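Local coordinates for protein Phl p 3 allergen (Phleum pratense, PDB 3FT1) that is a secreted grass pollen allergen recognised by IgE, a small beta-barrel protein related to the C-terminal domain of expansins, at residues E34-H38 against L61-F67. Numbering follows the deposited sequence.
Sequences ELRQH and LVGPFNF
Arg36 O accepts two bonds from Asn66: a nearly straight one from the backbone N at 3.1 Å, and a weak, bent one from the side-chain ND2. In return Arg36 N donates to Asn66 O at 2.9 Å, completing the hydrogen-bonded pair that joins the antiparallel strands 30-36 and 65-71. The Asn66 amide lies against one face of the Arg36 guanidinium, the two planes only 16° apart, with ND2 toward the rim, 3.0 Å from NH2. Both of these nitrogens are donors and no hydrogen bond joins them; Arg36 bends at chi3 (68°) to fold over the amide, while its NH1 bonds to Ser40 O and Asn66 OD1 accepts from Glu81 N. A water links Asn66 ND2, Pro64 O and His38 ND1, meeting the imidazole at its edge.

On the opposite face of the sheet, Leu35 turns CD1 over one face of the Phe67 ring and to within 3.5 Å of Phe65 CB, in a core that Leu17 and Leu19 of strand 16-24 also line.

Beyond the strand pairing, Gln37 reaches out with an extended chain, and its OE1 takes the Val62 N-H at 2.8 Å; NE2 is held by Glu44. One residue on, His38 N donates to Val62 O, also at 2.8 Å, so Val62 is gripped through both backbone polar groups. At the cis Gly63-Pro64 peptide, His38 CB packs on Gly63 O and its ring lies beside Pro64. The Gln37 amide, the His38 backbone N and a water thus carry the bonding past the end of the ladder, tying the loop 61-64 to residues 37-38 while the apolar side stays in the barrel core.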
loop_
_atom_site.group_PDB
_atom_site.type_symbol
_atom_site.label_atom_id
_atom_site.label_comp_id
_atom_site.label_asym_id
_atom_site.label_seq_id
_atom_site.Cartn_x
_atom_site.Cartn_y
_atom_site.Cartn_z
ATOM N N GLU A 34 2.834 5.233 1.989
ATOM C CA GLU A 34 1.749 5.979 2.611
ATOM C C GLU A 34 0.431 5.641 1.955
ATOM O O GLU A 34 0.383 5.311 0.777
ATOM C CB GLU A 34 1.985 7.487 2.489
ATOM C CG GLU A 34 3.238 7.959 3.159
ATOM C CD GLU A 34 3.810 9.178 2.478
ATOM O OE1 GLU A 34 4.115 9.082 1.271
ATOM O OE2 GLU A 34 3.954 10.218 3.147
ATOM N N LEU A 35 -0.637 5.737 2.738
ATOM C CA LEU A 35 -1.984 5.514 2.251
ATOM C C LEU A 35 -2.733 6.836 2.120
ATOM O O LEU A 35 -2.621 7.701 2.977
ATOM C CB LEU A 35 -2.737 4.616 3.242
ATOM C CG LEU A 35 -4.258 4.659 3.100
ATOM C CD1 LEU A 35 -4.655 3.821 1.905
ATOM C CD2 LEU A 35 -4.932 4.167 4.361
ATOM N N ARG A 36 -3.489 6.993 1.043
ATOM C CA ARG A 36 -4.468 8.071 0.977
ATOM C C ARG A 36 -5.850 7.449 0.813
ATOM O O ARG A 36 -6.123 6.752 -0.170
ATOM C CB ARG A 36 -4.166 9.044 -0.169
ATOM C CG ARG A 36 -5.070 10.276 -0.182
ATOM C CD ARG A 36 -4.727 11.242 -1.298
ATOM N NE ARG A 36 -5.026 10.701 -2.622
ATOM C CZ ARG A 36 -6.253 10.565 -3.116
ATOM N NH1 ARG A 36 -7.309 10.919 -2.397
ATOM N NH2 ARG A 36 -6.429 10.070 -4.330
ATOM N N GLN A 37 -6.715 7.670 1.795
ATOM C CA GLN A 37 -8.069 7.145 1.708
ATOM C C GLN A 37 -8.847 7.886 0.633
ATOM O O GLN A 37 -8.534 9.022 0.295
ATOM C CB GLN A 37 -8.785 7.258 3.055
ATOM C CG GLN A 37 -8.045 6.610 4.200
ATOM C CD GLN A 37 -8.845 6.666 5.477
ATOM O OE1 GLN A 37 -10.039 6.385 5.476
ATOM N NE2 GLN A 37 -8.197 7.043 6.574
ATOM N N HIS A 38 -9.854 7.228 0.075
ATOM C CA HIS A 38 -10.712 7.867 -0.903
ATOM C C HIS A 38 -11.401 9.073 -0.268
ATOM O O HIS A 38 -11.930 8.979 0.837
ATOM C CB HIS A 38 -11.766 6.881 -1.413
ATOM C CG HIS A 38 -12.706 7.470 -2.416
ATOM N ND1 HIS A 38 -12.392 7.580 -3.756
ATOM C CD2 HIS A 38 -13.949 7.986 -2.278
ATOM C CE1 HIS A 38 -13.403 8.134 -4.397
ATOM N NE2 HIS A 38 -14.362 8.392 -3.524
ATOM N N LEU A 61 -11.644 2.512 7.477
ATOM C CA LEU A 61 -10.918 3.092 6.366
ATOM C C LEU A 61 -11.845 3.234 5.165
ATOM O O LEU A 61 -12.726 2.398 4.929
ATOM C CB LEU A 61 -9.706 2.221 6.032
ATOM C CG LEU A 61 -8.678 2.094 7.157
ATOM C CD1 LEU A 61 -7.736 0.934 6.913
ATOM C CD2 LEU A 61 -7.898 3.389 7.303
ATOM N N VAL A 62 -11.658 4.304 4.412
ATOM C CA VAL A 62 -12.510 4.578 3.269
ATOM C C VAL A 62 -11.722 4.396 1.977
ATOM O O VAL A 62 -10.758 5.122 1.718
ATOM C CB VAL A 62 -13.086 6.000 3.347
ATOM C CG1 VAL A 62 -13.858 6.332 2.091
ATOM C CG2 VAL A 62 -13.967 6.149 4.590
ATOM N N GLY A 63 -12.134 3.411 1.180
ATOM C CA GLY A 63 -11.497 3.118 -0.088
ATOM C C GLY A 63 -12.324 3.576 -1.269
ATOM O O GLY A 63 -13.380 4.181 -1.087
ATOM N N PRO A 64 -11.862 3.274 -2.493
ATOM C CA PRO A 64 -10.644 2.492 -2.751
ATOM C C PRO A 64 -9.376 3.216 -2.300
ATOM O O PRO A 64 -9.337 4.442 -2.231
ATOM C CB PRO A 64 -10.653 2.304 -4.269
ATOM C CG PRO A 64 -11.565 3.349 -4.796
ATOM C CD PRO A 64 -12.567 3.645 -3.730
ATOM N N PHE A 65 -8.338 2.449 -2.000
ATOM C CA PHE A 65 -7.153 3.004 -1.366
ATOM C C PHE A 65 -6.040 3.320 -2.359
ATOM O O PHE A 65 -5.765 2.539 -3.257
ATOM C CB PHE A 65 -6.656 2.034 -0.293
ATOM C CG PHE A 65 -7.702 1.694 0.735
ATOM C CD1 PHE A 65 -8.147 2.653 1.625
ATOM C CD2 PHE A 65 -8.251 0.424 0.796
ATOM C CE1 PHE A 65 -9.116 2.351 2.566
ATOM C CE2 PHE A 65 -9.226 0.113 1.736
ATOM C CZ PHE A 65 -9.653 1.081 2.622
ATOM N N ASN A 66 -5.408 4.475 -2.171
ATOM C CA ASN A 66 -4.249 4.890 -2.959
ATOM C C ASN A 66 -2.986 4.770 -2.123
ATOM O O ASN A 66 -3.026 4.951 -0.906
ATOM C CB ASN A 66 -4.436 6.339 -3.416
ATOM C CG ASN A 66 -5.829 6.593 -3.936
ATOM O OD1 ASN A 66 -6.187 6.132 -5.019
ATOM N ND2 ASN A 66 -6.638 7.301 -3.150
ATOM N N PHE A 67 -1.870 4.451 -2.767
ATOM C CA PHE A 67 -0.608 4.253 -2.062
ATOM C C PHE A 67 0.516 5.042 -2.723
ATOM O O PHE A 67 0.671 5.006 -3.942
ATOM C CB PHE A 67 -0.246 2.763 -2.015
ATOM C CG PHE A 67 -1.213 1.942 -1.206
ATOM C CD1 PHE A 67 -1.020 1.771 0.153
ATOM C CD2 PHE A 67 -2.340 1.394 -1.797
ATOM C CE1 PHE A 67 -1.928 1.045 0.917
ATOM C CE2 PHE A 67 -3.252 0.663 -1.045
ATOM C CZ PHE A 67 -3.043 0.486 0.311
HETATM O O HOH W 1 -9.601 6.684 -4.082
#